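Local coordinates for putative curved DNA-binding protein (Chaetomium thermophilum var. thermophilum DSM 1495, PDB 4IPA), which probably acts in ribosome biogenesis as a thermophilic Arx1 of the M24 methionine aminopeptidase-like family, and may bind DNA, at residues 162-167 with 198-203; 191-196 with 229-234; 215-220 with 251-256. All coordinates share one frame; numbering follows the deposited sequence.

Interaction 1. Residues 162-167 with 198-203; sequences EVLLRL and SLLEKV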
loop_
_atom_site.group_PDB
_atom_site.type_symbol
_atom_site.label_atom_id
_atom_site.label_comp_id
_atom_site.label_asym_id
_atom_site.label_seq_id
_atom_site.Cartn_x
_atom_site.Cartn_y
_atom_site.Cartn_z
ATOM N N GLU A 162 1.312 12.170 -6.509
ATOM C CA GLU A 162 2.329 12.942 -7.220
ATOM C C GLU A 162 2.955 14.016 -6.333
ATOM O O GLU A 162 4.160 14.247 -6.391
ATOM C CB GLU A 162 1.745 13.592 -8.481
ATOM C CG GLU A 162 1.313 12.588 -9.542
ATOM C CD GLU A 162 2.465 11.719 -10.035
ATOM O OE1 GLU A 162 3.504 12.284 -10.435
ATOM O OE2 GLU A 162 2.335 10.474 -10.025
ATOM N N VAL A 163 2.134 14.680 -5.529
ATOM C CA VAL A 163 2.633 15.676 -4.594
ATOM C C VAL A 163 3.469 15.033 -3.481
ATOM O O VAL A 163 4.591 15.463 -3.228
ATOM C CB VAL A 163 1.501 16.532 -3.992
ATOM C CG1 VAL A 163 2.054 17.478 -2.902
ATOM C CG2 VAL A 163 0.824 17.319 -5.092
ATOM N N LEU A 164 2.935 14.007 -2.827
ATOM C CA LEU A 164 3.675 13.299 -1.770
ATOM C C LEU A 164 5.063 12.833 -2.231
ATOM O O LEU A 164 6.063 13.065 -1.555
ATOM C CB LEU A 164 2.875 12.095 -1.251
ATOM C CG LEU A 164 3.583 11.258 -0.188
ATOM C CD1 LEU A 164 4.152 12.173 0.903
ATOM C CD2 LEU A 164 2.653 10.179 0.416
ATOM N N LEU A 165 5.121 12.171 -3.379
ATOM C CA LEU A 165 6.395 11.693 -3.909
ATOM C C LEU A 165 7.438 12.822 -4.056
ATOM O O LEU A 165 8.620 12.632 -3.742
ATOM C CB LEU A 165 6.180 10.959 -5.239
ATOM C CG LEU A 165 5.452 9.606 -5.151
ATOM C CD1 LEU A 165 5.192 8.990 -6.544
ATOM C CD2 LEU A 165 6.216 8.622 -4.258
ATOM N N ARG A 166 6.986 13.983 -4.527
ATOM C CA ARG A 166 7.842 15.154 -4.700
ATOM C C ARG A 166 8.253 15.786 -3.370
ATOM O O ARG A 166 9.354 16.320 -3.250
ATOM C CB ARG A 166 7.166 16.179 -5.614
ATOM C CG ARG A 166 7.330 15.840 -7.086
ATOM C CD ARG A 166 6.238 16.448 -7.940
ATOM N NE ARG A 166 6.391 16.031 -9.330
ATOM C CZ ARG A 166 5.878 14.910 -9.836
ATOM N NH1 ARG A 166 5.166 14.092 -9.063
ATOM N NH2 ARG A 166 6.082 14.606 -11.113
ATOM N N LEU A 167 7.383 15.697 -2.365
ATOM C CA LEU A 167 7.707 16.195 -1.033
ATOM C C LEU A 167 8.739 15.303 -0.361
ATOM O O LEU A 167 9.272 15.650 0.698
ATOM C CB LEU A 167 6.453 16.288 -0.161
ATOM C CG LEU A 167 5.444 17.346 -0.624
ATOM C CD1 LEU A 167 4.184 17.374 0.238
ATOM C CD2 LEU A 167 6.125 18.705 -0.615
ATOM N N SER A 198 -0.999 19.140 5.424
ATOM C CA SER A 198 -1.848 20.247 4.979
ATOM C C SER A 198 -1.823 20.408 3.457
ATOM O O SER A 198 -2.852 20.677 2.840
ATOM C CB SER A 198 -1.484 21.559 5.682
ATOM O OG SER A 198 -0.203 22.004 5.285
ATOM N N LEU A 199 -0.654 20.227 2.850
ATOM C CA LEU A 199 -0.563 20.252 1.391
ATOM C C LEU A 199 -1.409 19.132 0.739
ATOM O O LEU A 199 -2.214 19.393 -0.160
ATOM C CB LEU A 199 0.897 20.185 0.927
ATOM C CG LEU A 199 1.766 21.430 1.175
ATOM C CD1 LEU A 199 3.245 21.100 1.034
ATOM C CD2 LEU A 199 1.395 22.599 0.260
ATOM N N LEU A 200 -1.252 17.893 1.200
ATOM C CA LEU A 200 -2.062 16.814 0.642
ATOM C C LEU A 200 -3.561 17.046 0.879
ATOM O O LEU A 200 -4.384 16.701 0.034
ATOM C CB LEU A 200 -1.623 15.444 1.174
ATOM C CG LEU A 200 -0.680 14.691 0.229
ATOM C CD1 LEU A 200 0.600 15.515 -0.046
ATOM C CD2 LEU A 200 -0.348 13.319 0.785
ATOM N N GLU A 201 -3.907 17.638 2.020
ATOM C CA GLU A 201 -5.304 17.949 2.303
ATOM C C GLU A 201 -5.809 18.983 1.321
ATOM O O GLU A 201 -6.958 18.931 0.888
ATOM C CB GLU A 201 -5.488 18.464 3.732
ATOM C CG GLU A 201 -5.406 17.395 4.791
ATOM C CD GLU A 201 -5.458 17.973 6.192
ATOM O OE1 GLU A 201 -5.345 19.209 6.322
ATOM O OE2 GLU A 201 -5.608 17.195 7.164
ATOM N N LYS A 202 -4.935 19.926 0.987
ATOM C CA LYS A 202 -5.230 20.961 0.012
ATOM C C LYS A 202 -5.523 20.300 -1.325
ATOM O O LYS A 202 -6.427 20.709 -2.030
ATOM C CB LYS A 202 -4.006 21.864 -0.135
ATOM C CG LYS A 202 -4.240 23.367 -0.227
ATOM C CD LYS A 202 -2.970 24.085 0.289
ATOM C CE LYS A 202 -2.848 25.522 -0.203
ATOM N NZ LYS A 202 -1.457 26.082 -0.030
ATOM N N VAL A 203 -4.733 19.289 -1.682
ATOM C CA VAL A 203 -4.905 18.611 -2.965
ATOM C C VAL A 203 -6.267 17.922 -3.047
ATOM O O VAL A 203 -6.988 18.060 -4.036
ATOM C CB VAL A 203 -3.800 17.572 -3.213
ATOM C CG1 VAL A 203 -4.107 16.777 -4.474
ATOM C CG2 VAL A 203 -2.413 18.251 -3.296
#
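Val163 and Leu200 meet in the middle of an antiparallel helix pair, helix 148-167 beside helix 193-205, packed on the antiparallel sheet of what is, as in M24 relatives, probably a pita-bread fold. The axes of the two segments come within 10.1 Å at an angle of 159°, and the seam between them is apolar. Val163 works as a fork. Its CG1, anti to the backbone N (chi1 174°), lies 3.8 Å from Leu200 CD1, and CG2, beside that N, meets CG2 of Val203 at 3.8 Å. One turn on, Leu167 CD1 rests 3.9 Å from Leu199 CD1 and also touches Leu200 CD1. The other branch of Leu200, CD2, meets Leu164 CB at 4.0 Å. Around this row, Leu164 and Leu200 both pack on Val255 of strand 250-258, whereas Val203 touches Ile381 of helix 379-386. Lys202 forms a salt bridge with Asp378. On helix 148-167, Arg166 folds back over its own helix: NH1 donates to Glu162 O at 2.9 Å, within the guanidinium plane, and forms a salt bridge with Glu162 OE1 at 2.8 Å, which it meets from above the carboxylate plane.

Interaction 2. Residues 191-196 with 229-234; sequences PSQAKI and KKIILS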
loop_
_atom_site.group_PDB
_atom_site.type_symbol
_atom_site.label_atom_id
_atom_site.label_comp_id
_atom_site.label_asym_id
_atom_site.label_seq_id
_atom_site.Cartn_x
_atom_site.Cartn_y
_atom_site.Cartn_z
ATOM N N PRO A 191 10.338 19.414 4.789
ATOM C CA PRO A 191 9.045 19.891 5.289
ATOM C C PRO A 191 8.608 19.078 6.501
ATOM O O PRO A 191 8.871 17.880 6.524
ATOM C CB PRO A 191 8.093 19.630 4.101
ATOM C CG PRO A 191 8.828 18.612 3.241
ATOM C CD PRO A 191 10.263 18.986 3.384
ATOM N N SER A 192 8.000 19.704 7.505
ATOM C CA SER A 192 7.442 18.937 8.612
ATOM C C SER A 192 6.331 17.990 8.123
ATOM O O SER A 192 5.804 18.141 7.022
ATOM C CB SER A 192 6.869 19.862 9.677
ATOM O OG SER A 192 5.732 20.542 9.182
ATOM N N GLN A 193 5.959 17.018 8.942
ATOM C CA GLN A 193 4.840 16.166 8.562
ATOM C C GLN A 193 3.490 16.892 8.625
ATOM O O GLN A 193 2.569 16.571 7.871
ATOM C CB GLN A 193 4.869 14.841 9.326
ATOM C CG GLN A 193 6.025 13.960 8.833
ATOM C CD GLN A 193 5.980 12.541 9.365
ATOM O OE1 GLN A 193 7.012 11.881 9.477
ATOM N NE2 GLN A 193 4.796 12.067 9.692
ATOM N N ALA A 194 3.389 17.897 9.490
ATOM C CA ALA A 194 2.221 18.782 9.490
ATOM C C ALA A 194 2.062 19.531 8.154
ATOM O O ALA A 194 0.951 19.718 7.661
ATOM C CB ALA A 194 2.308 19.768 10.642
ATOM N N LYS A 195 3.182 19.950 7.578
ATOM C CA LYS A 195 3.180 20.686 6.322
ATOM C C LYS A 195 2.814 19.749 5.164
ATOM O O LYS A 195 1.998 20.079 4.300
ATOM C CB LYS A 195 4.557 21.322 6.094
ATOM C CG LYS A 195 4.722 22.062 4.761
ATOM C CD LYS A 195 3.634 23.126 4.558
ATOM C CE LYS A 195 3.872 23.916 3.262
ATOM N NZ LYS A 195 2.903 25.045 3.054
ATOM N N ILE A 196 3.425 18.572 5.162
ATOM C CA ILE A 196 3.081 17.535 4.208
ATOM C C ILE A 196 1.578 17.251 4.245
ATOM O O ILE A 196 0.923 17.229 3.203
ATOM C CB ILE A 196 3.880 16.248 4.493
ATOM C CG1 ILE A 196 5.384 16.544 4.369
ATOM C CG2 ILE A 196 3.427 15.106 3.565
ATOM C CD1 ILE A 196 6.299 15.343 4.621
ATOM N N LYS A 229 11.440 4.776 10.190
ATOM C CA LYS A 229 10.905 6.078 9.834
ATOM C C LYS A 229 9.526 5.886 9.214
ATOM O O LYS A 229 9.272 4.875 8.553
ATOM C CB LYS A 229 11.852 6.806 8.872
ATOM C CG LYS A 229 13.315 6.769 9.347
ATOM C CD LYS A 229 14.268 7.674 8.547
ATOM C CE LYS A 229 14.393 7.281 7.098
ATOM N NZ LYS A 229 15.571 7.962 6.463
ATOM N N LYS A 230 8.636 6.853 9.430
ATOM C CA LYS A 230 7.313 6.811 8.826
ATOM C C LYS A 230 6.711 8.212 8.680
ATOM O O LYS A 230 6.965 9.119 9.487
ATOM C CB LYS A 230 6.369 5.935 9.645
ATOM C CG LYS A 230 5.910 6.595 10.919
ATOM C CD LYS A 230 5.322 5.598 11.898
ATOM C CE LYS A 230 5.147 6.231 13.267
ATOM N NZ LYS A 230 4.643 5.227 14.258
ATOM N N ILE A 231 5.913 8.375 7.637
ATOM C CA ILE A 231 5.161 9.599 7.442
ATOM C C ILE A 231 3.686 9.303 7.648
ATOM O O ILE A 231 3.131 8.438 6.983
ATOM C CB ILE A 231 5.380 10.139 6.031
ATOM C CG1 ILE A 231 6.854 10.536 5.865
ATOM C CG2 ILE A 231 4.457 11.324 5.767
ATOM C CD1 ILE A 231 7.214 10.995 4.465
ATOM N N ILE A 232 3.048 9.991 8.583
ATOM C CA ILE A 232 1.635 9.759 8.809
ATOM C C ILE A 232 0.808 10.954 8.352
ATOM O O ILE A 232 0.901 12.021 8.950
ATOM C CB ILE A 232 1.332 9.486 10.279
ATOM C CG1 ILE A 232 2.225 8.365 10.811
ATOM C CG2 ILE A 232 -0.167 9.166 10.458
ATOM C CD1 ILE A 232 1.926 7.970 12.251
ATOM N N LEU A 233 0.004 10.776 7.300
ATOM C CA LEU A 233 -0.848 11.863 6.788
ATOM C C LEU A 233 -2.057 12.148 7.695
ATOM O O LEU A 233 -2.636 11.219 8.278
ATOM C CB LEU A 233 -1.359 11.528 5.395
ATOM C CG LEU A 233 -0.323 11.242 4.327
ATOM C CD1 LEU A 233 -1.045 10.873 3.057
ATOM C CD2 LEU A 233 0.624 12.448 4.117
ATOM N N SER A 234 -2.444 13.419 7.791
ATOM C CA SER A 234 -3.565 13.852 8.633
ATOM C C SER A 234 -3.666 13.034 9.896
ATOM O O SER A 234 -4.697 12.412 10.150
ATOM C CB SER A 234 -4.889 13.729 7.896
ATOM O OG SER A 234 -4.818 14.313 6.625
#
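Gln193, in the first turn of helix 193-205, stretches its side chain across to strand 230-232 and lays its amide beside the backbone of Ile231. With CG anti to the carbonyl carbon (chi1 -71°) and the chain extended beyond it, CD comes within 3.6 Å of Ile231 CA and equally near Lys230 O. The amide thus ends between the carbonyl of Lys230 and the N-H of Ile232. Deeper in, Ile196 and Leu233 cross at about a right angle, Ile196 CG2 lying 3.9 Å from Leu233 CD2. On its other branch, Ile196 CD1 approaches Ile231 CD1 only loosely, at 4.4 Å. Ser192 caps the helix that presents these side chains: its OG, at the N-cap, accepts from Lys195 N at 3.1 Å. Strand 230-232 is the outermost on its side of the sheet, pairing with strand 210-220, and Ser234 N donates to Ser197 OG of the helix. A leucine in place of Gln193 would probably leave Lys230 O and Ile232 N without the polar group that the helix brings them. The contact thus sets a polar amide beside the edge-strand backbone, next to an apolar Ile196 that also packs on Leu164 and Leu167.

Interaction 3. Residues 215-220 with 251-256; sequences TTSWLF and WGVEVG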
loop_
_atom_site.group_PDB
_atom_site.type_symbol
_atom_site.label_atom_id
_atom_site.label_comp_id
_atom_site.label_asym_id
_atom_site.label_seq_id
_atom_site.Cartn_x
_atom_site.Cartn_y
_atom_site.Cartn_z
ATOM N N THR A 215 -3.152 7.749 7.050
ATOM C CA THR A 215 -2.536 7.013 5.954
ATOM C C THR A 215 -1.021 7.113 6.089
ATOM O O THR A 215 -0.471 8.197 6.109
ATOM C CB THR A 215 -3.000 7.570 4.602
ATOM O OG1 THR A 215 -4.396 7.287 4.456
ATOM C CG2 THR A 215 -2.227 6.937 3.450
ATOM N N THR A 216 -0.354 5.977 6.201
ATOM C CA THR A 216 1.039 5.967 6.621
ATOM C C THR A 216 1.974 5.415 5.551
ATOM O O THR A 216 1.711 4.366 4.966
ATOM C CB THR A 216 1.210 5.113 7.900
ATOM O OG1 THR A 216 0.344 5.609 8.922
ATOM C CG2 THR A 216 2.671 5.150 8.403
ATOM N N SER A 217 3.066 6.128 5.307
ATOM C CA SER A 217 4.166 5.617 4.497
ATOM C C SER A 217 5.299 5.117 5.396
ATOM O O SER A 217 5.641 5.748 6.381
ATOM C CB SER A 217 4.645 6.705 3.545
ATOM O OG SER A 217 3.588 7.071 2.665
ATOM N N TRP A 218 5.869 3.970 5.064
ATOM C CA TRP A 218 6.868 3.348 5.935
ATOM C C TRP A 218 8.204 3.134 5.242
ATOM O O TRP A 218 8.261 2.744 4.078
ATOM C CB TRP A 218 6.411 1.969 6.391
ATOM C CG TRP A 218 5.263 1.916 7.326
ATOM C CD1 TRP A 218 3.955 1.761 7.000
ATOM C CD2 TRP A 218 5.321 1.959 8.756
ATOM N NE1 TRP A 218 3.181 1.725 8.138
ATOM C CE2 TRP A 218 3.997 1.840 9.233
ATOM C CE3 TRP A 218 6.360 2.096 9.682
ATOM C CZ2 TRP A 218 3.685 1.848 10.589
ATOM C CZ3 TRP A 218 6.049 2.103 11.039
ATOM C CH2 TRP A 218 4.723 1.980 11.475
ATOM N N LEU A 219 9.274 3.353 5.989
ATOM C CA LEU A 219 10.586 2.926 5.570
ATOM C C LEU A 219 10.579 1.401 5.482
ATOM O O LEU A 219 10.046 0.734 6.358
ATOM C CB LEU A 219 11.625 3.387 6.597
ATOM C CG LEU A 219 13.095 3.130 6.267
ATOM C CD1 LEU A 219 13.531 3.973 5.068
ATOM C CD2 LEU A 219 13.979 3.427 7.479
ATOM N N PHE A 220 11.138 0.850 4.416
ATOM C CA PHE A 220 11.352 -0.596 4.341
ATOM C C PHE A 220 12.828 -0.890 4.642
ATOM O O PHE A 220 13.700 -0.030 4.459
ATOM C CB PHE A 220 11.025 -1.168 2.952
ATOM C CG PHE A 220 9.554 -1.156 2.588
ATOM C CD1 PHE A 220 8.601 -0.623 3.445
ATOM C CD2 PHE A 220 9.134 -1.696 1.377
ATOM C CE1 PHE A 220 7.246 -0.615 3.102
ATOM C CE2 PHE A 220 7.780 -1.700 1.026
ATOM C CZ PHE A 220 6.831 -1.154 1.894
ATOM N N TRP A 251 11.113 3.157 0.517
ATOM C CA TRP A 251 9.841 3.427 1.175
ATOM C C TRP A 251 8.640 2.773 0.490
ATOM O O TRP A 251 8.566 2.685 -0.741
ATOM C CB TRP A 251 9.574 4.925 1.203
ATOM C CG TRP A 251 10.384 5.703 2.159
ATOM C CD1 TRP A 251 11.694 6.068 2.019
ATOM C CD2 TRP A 251 9.934 6.270 3.395
ATOM N NE1 TRP A 251 12.094 6.800 3.101
ATOM C CE2 TRP A 251 11.032 6.955 3.959
ATOM C CE3 TRP A 251 8.703 6.276 4.076
ATOM C CZ2 TRP A 251 10.949 7.634 5.178
ATOM C CZ3 TRP A 251 8.612 6.946 5.282
ATOM C CH2 TRP A 251 9.737 7.622 5.825
ATOM N N GLY A 252 7.679 2.346 1.304
ATOM C CA GLY A 252 6.357 2.013 0.808
ATOM C C GLY A 252 5.489 3.256 0.946
ATOM O O GLY A 252 5.038 3.600 2.036
ATOM N N VAL A 253 5.275 3.958 -0.159
ATOM C CA VAL A 253 4.575 5.226 -0.110
ATOM C C VAL A 253 3.088 5.053 -0.421
ATOM O O VAL A 253 2.726 4.592 -1.520
ATOM C CB VAL A 253 5.167 6.238 -1.116
ATOM C CG1 VAL A 253 4.370 7.554 -1.060
ATOM C CG2 VAL A 253 6.672 6.475 -0.843
ATOM N N GLU A 254 2.245 5.421 0.546
ATOM C CA GLU A 254 0.795 5.280 0.409
ATOM C C GLU A 254 0.050 6.598 0.533
ATOM O O GLU A 254 0.355 7.437 1.401
ATOM C CB GLU A 254 0.212 4.302 1.439
ATOM C CG GLU A 254 -1.277 4.008 1.180
ATOM C CD GLU A 254 -1.931 3.071 2.187
ATOM O OE1 GLU A 254 -1.216 2.322 2.877
ATOM O OE2 GLU A 254 -3.183 3.088 2.285
ATOM N N VAL A 255 -0.933 6.770 -0.348
ATOM C CA VAL A 255 -1.939 7.819 -0.194
ATOM C C VAL A 255 -3.337 7.230 -0.301
ATOM O O VAL A 255 -3.551 6.248 -1.025
ATOM C CB VAL A 255 -1.809 8.931 -1.251
ATOM C CG1 VAL A 255 -0.470 9.643 -1.105
ATOM C CG2 VAL A 255 -2.002 8.371 -2.669
ATOM N N GLY A 256 -4.279 7.841 0.414
ATOM C CA GLY A 256 -5.678 7.482 0.291
ATOM C C GLY A 256 -6.636 8.667 0.377
ATOM O O GLY A 256 -6.453 9.606 1.159
HETATM O O HOH W 1 1.389 8.363 3.754
HETATM O O HOH W 2 -5.238 5.220 2.771
HETATM O O HOH W 3 -1.833 3.454 5.936
HETATM O O HOH W 4 0.912 1.720 4.375
#
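Trp218 and Gly252 form the hydrogen-bonded pair where strands 210-220 and 250-258 run antiparallel as neighbours in the sheet. Backbone bonds come first: Gly252 N donates to Trp218 O at 2.9 Å, and Trp218 N to Gly252 O at 3.2 Å. Toward Thr215 the strands part, the CA atoms of Thr215 and Val255 being 6.2 Å apart, and side chains and water take over. Ser217 OG, set anti to the carbonyl carbon (chi1 -62°), accepts from Glu254 N at 3.0 Å and donates to a water that in turn donates to Thr215 O and Glu254 O. A second water links Thr215 OG1 with Glu254 OE2, the oxygen that also forms a salt bridge with Arg344, while another joins Thr216 O to Glu254 OE1. Aromatic contacts flank the backbone pair. Over one face of Trp251 lies Leu219 N, and Leu219 CD1 makes a CH-pi contact 4.1 Å from the centroid of its five-membered ring; the indole NE1 is hydrogen-bonded to Asp249. Ser217 O approaches the Trp251 edge near its plane. Phe220 lays its ring against Gly252 so closely that a CB on the glycine would clash with it: Phe220 CZ is 3.4 Å from Gly252 CA.

Overall arrangement
The contacts run from the helix pair of interaction 1 to the sheet of interaction 3, with interaction 2 joining helix to edge strand. Interactions 1 and 2 share helix 193-205, their centres about 10 Å apart, and meet where Leu200 CD2 packs 3.4 Å from Leu233 CD1. Interaction 2 passes into interaction 3 through strand pairing: Ser217 N lies 2.9 Å from Ile231 O, a probable hydrogen bond. Leu164 links interactions 1 and 3 directly, its CD2 lying 3.5 Å from both Val253 CG1 and Val255 CG1, although their centres are about 13 Å apart. Interaction 3 lies nearest the middle of the chain, about 7 Å from its centre, against about 17 Å for the other two.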